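Lectin 2 (Agrocybe aegerita, PDB 4TQJ) recognises and binds glycans that carry N-acetylglucosamine at their non-reducing end. Local coordinates at residues Ala19-Phe24 against Asp352-Gly357; Val343-Asp348 against Cys396-Leu401; Phe382-Ser385 against Ala390-Thr393. The protein carries 1 engineered substitution. One frame throughout, in Å; residues are numbered along the deposited sequence.

Interactions 1 and 2 are buried and lie about 8 Å apart, centre to centre. Both join the blade that contains strands 352-356 and 339-343 to the blade closed by strands 20-25 and 395-399: interaction 1 between the second strands, interaction 2 between an inter-strand loop and the C-terminal strand. Interaction 3 lies nearer the surface, within the single connection that runs from one blade to the other. No direct hydrogen bond crosses any of the three. Interaction 1 is purely hydrocarbon, interaction 2 adds one water bridge beside its apolar contact, and interaction 3 sets one aromatic edge against a tight turn closed by a backbone hydrogen bond.

Interaction 1 of 3, residues Ala19-Phe24 against Asp352-Gly357; sequences ADIVGF and DIIGFG
Ile21 meets the far end of the Phe356 ring with both its branches. Its CG2 lies 3.8 Å from Phe356 CZ and approaches the ring obliquely, while its CD1 comes to 3.9 Å from the same CZ, so the methyls reach the ring on its CE2 and CE1 sides respectively. This two-pronged grip follows from the rotamer: CG1 stands beside the backbone N (chi1 -58°) and runs on extended to CD1, whereas CG2 turns beside the carbonyl carbon. The two side chains come from opposite directions. Ile354 adds a third piece, its CD1 lying in the plane of the Phe356 ring at the edge and 4.4 Å from Ile21 CD1.

Further out, Met398 and Phe382 also lean on Ile21, and Phe341 packs against Phe356 with the ring planes inclined at about 55°. Behind Ile21 the strand is tied on both sides: Ile21 pairs with Gly32, and Asp20 and Val22 pair with Ala399 and Trp397. The Asp20 carboxylate fixes the strand's start, taking N-H groups from Asn34 and Leu401; Asp352 plays the matching part in the other strand, where OD1 receives Asn366 N. The nearest CA atoms, of Ile21 and Ile354, remain 10.3 Å apart, so two separate sheets pack face to face. That is the hydrophobic seam between adjacent blades of a beta-propeller.

Interaction 2 of 3, residues Val343-Asp348 against Cys396-Leu401; sequences VDLTGD and CWMANL
Met398 supplies the apolar part of this contact, touching Val343 with its middle and Leu345 with its end. Its CG sits 4.1 Å from Val343 CG2, and the two side chains meet at a slant. Bends at chi2 and chi3 (both -58°) then curl the chain round, bringing CE to 3.9 Å from Leu345 CD2; the leucine crosses the methionine at roughly a right angle.

The polar link is indirect. One water accepts from Asn400 ND2 at 2.9 Å and donates to Asp344 O at 3.1 Å, bridging the two segments where their side chains do not meet. Asn400 OD1, the other end of the same amide, accepts from Ala14 N.

Within 343-348 the loop is shaped by Asp344. Thr346 N lies 3.2 Å from Asp344 OD1, an Asx turn whose bond is nearly straight at 162° but arrives from well above the carboxylate plane. Asp344 OD2 accepts from Gly349 N and Gly17 N. Asp352 OD2, which receives Leu345 N, lies close to Asp344 OD1; the surrounding N-H groups would be expected to ease that repulsion. In mid-loop, Gly347 O accepts from Asn91 ND2 of the second subunit.

The loop connects strands 339-343 and 352-356. Strand 395-399, the edge strand of its sheet beside strand 20-25, presents Met398 to it, with Ile21 and Phe341 also packed against the methionine.

Interaction 3 of 3, residues Phe382-Ser385 against Ala390-Thr393; sequences FSFS and APET
Phe384 reaches Ala390 because its CG stands anti to the backbone N and beside the carbonyl carbon (chi1 178°), which carries the end of the ring to Ala390 in the returning part of the loop. With chi2 at 69° the CD1-CE1 side of the ring leads. CE1 comes to 3.8 Å from Ala390 CA, which lies at the ring's edge and near its plane, and to 4.0 Å from Ala390 CB. CD1 stands 4.1 Å from Ala390 CA. The partner is therefore as much backbone as side chain. Pro391 is more peripheral, its CD being 4.4 Å from Phe384 CE1.

The surface met by the ring is the start of a tight turn. Thr393 N donates to Ala390 O at 3.1 Å, and the backbone angles of Pro391 and Glu392, both in the helical region, make this a type I beta turn. The Thr394 hydroxyl also bonds to Ala390 O. Glu392 O ties the turn outward to the Thr56 hydroxyl.

Phe384 is anchored at its own base as well. Its N bonds to Gly357 O, and Ser385 pairs through the backbone with Glu358, so this part of the loop runs beside the residues just beyond strand 352-356. The hydroxyls of Ser383 and Ser385 are 2.7 Å apart, OG to OG, in a hydrogen bond, and Ser383 OG also bonds to Asn380 O. Lys337 and Glu358 touch the phenylalanine as well, while Phe382 turns inward to meet the Trp389 ring.

Strand 376-379 leads into this loop and strand 395-399 leaves it: it is the connection from the outer edge of one propeller blade to the innermost strand of the next, here the C-terminal strand that completes the N-terminal blade in a Velcro-type closure.

Interaction 1 of 3, residues Ala19-Phe24 against Asp352-Gly357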
loop_
_atom_site.group_PDB
_atom_site.type_symbol
_atom_site.label_atom_id
_atom_site.label_comp_id
_atom_site.label_asym_id
_atom_site.label_seq_id
_atom_site.Cartn_x
_atom_site.Cartn_y
_atom_site.Cartn_z
ATOM N N ALA A 19 0.770 5.871 6.881
ATOM C CA ALA A 19 -0.447 6.663 6.738
ATOM C C ALA A 19 -0.390 7.631 5.554
ATOM O O ALA A 19 0.626 8.287 5.319
ATOM C CB ALA A 19 -0.789 7.420 8.050
ATOM N N ASP A 20 -1.498 7.724 4.821
ATOM C CA ASP A 20 -1.645 8.712 3.753
ATOM C C ASP A 20 -2.440 9.935 4.217
ATOM O O ASP A 20 -3.180 9.864 5.185
ATOM C CB ASP A 20 -2.376 8.083 2.551
ATOM C CG ASP A 20 -1.747 6.786 2.097
ATOM O OD1 ASP A 20 -0.623 6.825 1.566
ATOM O OD2 ASP A 20 -2.375 5.720 2.285
ATOM N N ILE A 21 -2.298 11.053 3.513
ATOM C CA ILE A 21 -3.081 12.254 3.814
ATOM C C ILE A 21 -4.282 12.283 2.900
ATOM O O ILE A 21 -4.142 12.118 1.693
ATOM C CB ILE A 21 -2.301 13.539 3.527
ATOM C CG1 ILE A 21 -1.009 13.579 4.344
ATOM C CG2 ILE A 21 -3.164 14.776 3.827
ATOM C CD1 ILE A 21 -0.103 14.699 3.933
ATOM N N VAL A 22 -5.463 12.481 3.467
ATOM C CA VAL A 22 -6.652 12.688 2.648
ATOM C C VAL A 22 -7.252 14.028 3.043
ATOM O O VAL A 22 -7.613 14.242 4.203
ATOM C CB VAL A 22 -7.661 11.539 2.798
ATOM C CG1 VAL A 22 -8.980 11.865 2.103
ATOM C CG2 VAL A 22 -7.062 10.238 2.264
ATOM N N GLY A 23 -7.304 14.946 2.085
ATOM C CA GLY A 23 -7.836 16.263 2.340
ATOM C C GLY A 23 -9.098 16.528 1.544
ATOM O O GLY A 23 -9.124 16.330 0.324
ATOM N N PHE A 24 -10.155 16.956 2.224
ATOM C CA PHE A 24 -11.308 17.496 1.525
ATOM C C PHE A 24 -11.085 18.994 1.398
ATOM O O PHE A 24 -11.468 19.762 2.273
ATOM C CB PHE A 24 -12.600 17.190 2.273
ATOM C CG PHE A 24 -12.924 15.726 2.323
ATOM C CD1 PHE A 24 -13.740 15.147 1.354
ATOM C CD2 PHE A 24 -12.381 14.922 3.310
ATOM C CE1 PHE A 24 -14.035 13.788 1.392
ATOM C CE2 PHE A 24 -12.664 13.569 3.360
ATOM C CZ PHE A 24 -13.490 12.997 2.401
ATOM N N ASP A 352 4.661 8.519 14.411
ATOM C CA ASP A 352 5.437 9.691 14.102
ATOM C C ASP A 352 4.540 10.904 14.277
ATOM O O ASP A 352 3.337 10.770 14.569
ATOM C CB ASP A 352 5.967 9.587 12.667
ATOM C CG ASP A 352 6.643 8.257 12.409
ATOM O OD1 ASP A 352 7.706 8.029 13.016
ATOM O OD2 ASP A 352 6.105 7.418 11.644
ATOM N N ILE A 353 5.118 12.085 14.100
ATOM C CA ILE A 353 4.363 13.308 14.299
ATOM C C ILE A 353 4.404 14.149 13.046
ATOM O O ILE A 353 5.479 14.421 12.505
ATOM C CB ILE A 353 4.890 14.105 15.510
ATOM C CG1 ILE A 353 4.382 13.469 16.811
ATOM C CG2 ILE A 353 4.468 15.570 15.412
ATOM C CD1 ILE A 353 5.241 13.762 18.021
ATOM N N ILE A 354 3.227 14.542 12.571
ATOM C CA ILE A 354 3.135 15.405 11.405
ATOM C C ILE A 354 2.190 16.555 11.719
ATOM O O ILE A 354 1.158 16.372 12.367
ATOM C CB ILE A 354 2.671 14.646 10.140
ATOM C CG1 ILE A 354 2.514 15.613 8.954
ATOM C CG2 ILE A 354 1.355 13.940 10.397
ATOM C CD1 ILE A 354 2.251 14.918 7.611
ATOM N N GLY A 355 2.563 17.748 11.280
ATOM C CA GLY A 355 1.782 18.936 11.576
ATOM C C GLY A 355 1.595 19.782 10.340
ATOM O O GLY A 355 2.571 20.111 9.671
ATOM N N PHE A 356 0.342 20.112 10.028
ATOM C CA PHE A 356 0.035 21.012 8.926
ATOM C C PHE A 356 0.063 22.434 9.478
ATOM O O PHE A 356 -0.892 22.868 10.118
ATOM C CB PHE A 356 -1.347 20.715 8.330
ATOM C CG PHE A 356 -1.497 19.309 7.762
ATOM C CD1 PHE A 356 -0.416 18.449 7.670
ATOM C CD2 PHE A 356 -2.735 18.856 7.333
ATOM C CE1 PHE A 356 -0.569 17.155 7.149
ATOM C CE2 PHE A 356 -2.896 17.571 6.828
ATOM C CZ PHE A 356 -1.807 16.720 6.739
ATOM N N GLY A 357 1.161 23.142 9.240
ATOM C CA GLY A 357 1.391 24.446 9.851
ATOM C C GLY A 357 0.846 25.638 9.082
ATOM O O GLY A 357 -0.059 25.505 8.264
#

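Interaction 2 of 3, residues Val343-Asp348 against Cys396-Leu401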
loop_
_atom_site.group_PDB
_atom_site.type_symbol
_atom_site.label_atom_id
_atom_site.label_comp_id
_atom_site.label_asym_id
_atom_site.label_seq_id
_atom_site.Cartn_x
_atom_site.Cartn_y
_atom_site.Cartn_z
ATOM N N VAL A 343 0.698 9.473 14.120
ATOM C CA VAL A 343 0.440 8.263 13.333
ATOM C C VAL A 343 1.739 7.693 12.767
ATOM O O VAL A 343 2.686 8.420 12.552
ATOM C CB VAL A 343 -0.525 8.537 12.136
ATOM C CG1 VAL A 343 -1.938 8.888 12.610
ATOM C CG2 VAL A 343 0.029 9.611 11.225
ATOM N N ASP A 344 1.770 6.393 12.504
ATOM C CA ASP A 344 2.939 5.780 11.894
ATOM C C ASP A 344 2.969 6.158 10.416
ATOM O O ASP A 344 2.017 5.898 9.673
ATOM C CB ASP A 344 2.894 4.255 12.060
ATOM C CG ASP A 344 4.208 3.583 11.714
ATOM O OD1 ASP A 344 5.236 4.299 11.648
ATOM O OD2 ASP A 344 4.211 2.333 11.514
ATOM N N LEU A 345 4.055 6.798 10.007
ATOM C CA LEU A 345 4.269 7.139 8.606
ATOM C C LEU A 345 5.306 6.224 7.962
ATOM O O LEU A 345 5.528 6.294 6.743
ATOM C CB LEU A 345 4.755 8.578 8.485
ATOM C CG LEU A 345 3.804 9.655 8.973
ATOM C CD1 LEU A 345 4.533 11.017 9.052
ATOM C CD2 LEU A 345 2.605 9.705 8.048
ATOM N N THR A 346 5.946 5.376 8.772
ATOM C CA THR A 346 7.169 4.699 8.326
ATOM C C THR A 346 7.201 3.177 8.477
ATOM O O THR A 346 8.239 2.564 8.254
ATOM C CB THR A 346 8.407 5.247 9.061
ATOM O OG1 THR A 346 8.383 4.793 10.422
ATOM C CG2 THR A 346 8.426 6.755 9.017
ATOM N N GLY A 347 6.087 2.575 8.882
ATOM C CA GLY A 347 5.985 1.127 8.939
ATOM C C GLY A 347 6.656 0.394 10.089
ATOM O O GLY A 347 6.734 -0.842 10.067
ATOM N N ASP A 348 7.148 1.117 11.095
ATOM C CA ASP A 348 7.791 0.448 12.216
ATOM C C ASP A 348 6.879 0.299 13.452
ATOM O O ASP A 348 7.323 -0.168 14.489
ATOM C CB ASP A 348 9.115 1.135 12.583
ATOM C CG ASP A 348 8.908 2.478 13.270
ATOM O OD1 ASP A 348 7.786 3.021 13.188
ATOM O OD2 ASP A 348 9.869 2.991 13.882
ATOM N N CYS A 396 -9.354 17.471 6.888
ATOM C CA CYS A 396 -8.191 16.641 6.583
ATOM C C CYS A 396 -8.093 15.490 7.545
ATOM O O CYS A 396 -8.304 15.649 8.751
ATOM C CB CYS A 396 -6.898 17.433 6.712
ATOM S SG CYS A 396 -6.647 18.607 5.443
ATOM N N TRP A 397 -7.736 14.334 7.014
ATOM C CA TRP A 397 -7.563 13.150 7.822
ATOM C C TRP A 397 -6.267 12.459 7.406
ATOM O O TRP A 397 -5.819 12.586 6.258
ATOM C CB TRP A 397 -8.693 12.154 7.558
ATOM C CG TRP A 397 -10.118 12.598 7.810
ATOM C CD1 TRP A 397 -11.133 12.643 6.889
ATOM C CD2 TRP A 397 -10.703 12.979 9.064
ATOM N NE1 TRP A 397 -12.301 13.040 7.489
ATOM C CE2 TRP A 397 -12.066 13.254 8.822
ATOM C CE3 TRP A 397 -10.205 13.120 10.366
ATOM C CZ2 TRP A 397 -12.933 13.667 9.830
ATOM C CZ3 TRP A 397 -11.065 13.532 11.366
ATOM C CH2 TRP A 397 -12.414 13.804 11.093
ATOM N N MET A 398 -5.677 11.711 8.327
ATOM C CA MET A 398 -4.736 10.670 7.944
ATOM C C MET A 398 -5.550 9.386 7.772
ATOM O O MET A 398 -6.520 9.170 8.496
ATOM C CB MET A 398 -3.648 10.482 9.006
ATOM C CG MET A 398 -2.843 11.748 9.309
ATOM S SD MET A 398 -2.003 12.456 7.867
ATOM C CE MET A 398 -0.973 11.092 7.328
ATOM N N ALA A 399 -5.167 8.551 6.805
ATOM C CA ALA A 399 -5.830 7.268 6.570
ATOM C C ALA A 399 -4.909 6.335 5.790
ATOM O O ALA A 399 -4.036 6.792 5.073
ATOM C CB ALA A 399 -7.131 7.469 5.807
ATOM N N ASN A 400 -5.090 5.028 5.950
ATOM C CA ASN A 400 -4.351 4.070 5.135
ATOM C C ASN A 400 -5.185 3.706 3.913
ATOM O O ASN A 400 -6.117 2.900 3.980
ATOM C CB ASN A 400 -3.974 2.824 5.938
ATOM C CG ASN A 400 -3.275 3.167 7.250
ATOM O OD1 ASN A 400 -3.923 3.362 8.275
ATOM N ND2 ASN A 400 -1.953 3.239 7.218
ATOM N N LEU A 401 -4.865 4.333 2.794
ATOM C CA LEU A 401 -5.610 4.092 1.572
ATOM C C LEU A 401 -5.544 2.629 1.169
ATOM O O LEU A 401 -6.508 2.078 0.661
ATOM C CB LEU A 401 -5.080 4.991 0.465
ATOM C CG LEU A 401 -5.429 6.439 0.798
ATOM C CD1 LEU A 401 -4.738 7.394 -0.142
ATOM C CD2 LEU A 401 -6.938 6.603 0.730
HETATM O O HOH W 1 -0.218 3.686 9.531
#

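Interaction 3 of 3, residues Phe382-Ser385 against Ala390-Thr393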
loop_
_atom_site.group_PDB
_atom_site.type_symbol
_atom_site.label_atom_id
_atom_site.label_comp_id
_atom_site.label_asym_id
_atom_site.label_seq_id
_atom_site.Cartn_x
_atom_site.Cartn_y
_atom_site.Cartn_z
ATOM N N PHE A 382 -0.992 21.237 1.982
ATOM C CA PHE A 382 -1.824 20.909 3.146
ATOM C C PHE A 382 -1.739 21.897 4.306
ATOM O O PHE A 382 -2.576 21.860 5.209
ATOM C CB PHE A 382 -1.612 19.466 3.629
ATOM C CG PHE A 382 -1.925 18.434 2.585
ATOM C CD1 PHE A 382 -3.236 18.171 2.223
ATOM C CD2 PHE A 382 -0.909 17.748 1.952
ATOM C CE1 PHE A 382 -3.527 17.234 1.257
ATOM C CE2 PHE A 382 -1.194 16.810 0.984
ATOM C CZ PHE A 382 -2.503 16.550 0.642
ATOM N N SER A 383 -0.745 22.777 4.277
ATOM C CA SER A 383 -0.627 23.826 5.296
ATOM C C SER A 383 -1.800 24.807 5.225
ATOM O O SER A 383 -2.454 24.943 4.191
ATOM C CB SER A 383 0.690 24.581 5.145
ATOM O OG SER A 383 0.713 25.299 3.925
ATOM N N PHE A 384 -2.059 25.485 6.339
ATOM C CA PHE A 384 -3.145 26.457 6.426
ATOM C C PHE A 384 -3.115 27.452 5.267
ATOM O O PHE A 384 -4.147 27.740 4.659
ATOM C CB PHE A 384 -3.096 27.189 7.769
ATOM C CG PHE A 384 -4.144 28.246 7.918
ATOM C CD1 PHE A 384 -5.484 27.909 8.030
ATOM C CD2 PHE A 384 -3.792 29.584 7.964
ATOM C CE1 PHE A 384 -6.459 28.899 8.164
ATOM C CE2 PHE A 384 -4.755 30.570 8.102
ATOM C CZ PHE A 384 -6.086 30.230 8.201
ATOM N N SER A 385 -1.931 27.970 4.964
ATOM C CA SER A 385 -1.744 28.815 3.783
ATOM C C SER A 385 -2.829 29.873 3.677
ATOM O O SER A 385 -3.556 29.936 2.680
ATOM C CB SER A 385 -1.736 27.966 2.519
ATOM O OG SER A 385 -0.582 27.153 2.462
ATOM N N ALA A 390 -8.477 26.082 5.755
ATOM C CA ALA A 390 -9.195 26.501 6.950
ATOM C C ALA A 390 -10.079 25.367 7.440
ATOM O O ALA A 390 -10.757 24.726 6.649
ATOM C CB ALA A 390 -10.034 27.741 6.679
ATOM N N PRO A 391 -10.057 25.116 8.753
ATOM C CA PRO A 391 -10.875 24.104 9.439
ATOM C C PRO A 391 -12.366 24.352 9.252
ATOM O O PRO A 391 -13.142 23.406 9.330
ATOM C CB PRO A 391 -10.478 24.281 10.909
ATOM C CG PRO A 391 -9.057 24.759 10.837
ATOM C CD PRO A 391 -9.025 25.684 9.639
ATOM N N GLU A 392 -12.762 25.596 8.990
ATOM C CA GLU A 392 -14.175 25.898 8.782
ATOM C C GLU A 392 -14.726 25.351 7.462
ATOM O O GLU A 392 -15.931 25.094 7.333
ATOM C CB GLU A 392 -14.418 27.410 8.838
ATOM C CG GLU A 392 -14.223 28.018 10.200
ATOM C CD GLU A 392 -12.762 28.270 10.534
ATOM O OE1 GLU A 392 -11.914 28.264 9.612
ATOM O OE2 GLU A 392 -12.462 28.472 11.733
ATOM N N THR A 393 -13.837 25.170 6.489
ATOM C CA THR A 393 -14.240 24.918 5.111
ATOM C C THR A 393 -13.619 23.649 4.518
ATOM O O THR A 393 -14.026 23.191 3.455
ATOM C CB THR A 393 -13.818 26.104 4.235
ATOM O OG1 THR A 393 -12.415 26.330 4.409
ATOM C CG2 THR A 393 -14.562 27.366 4.656
#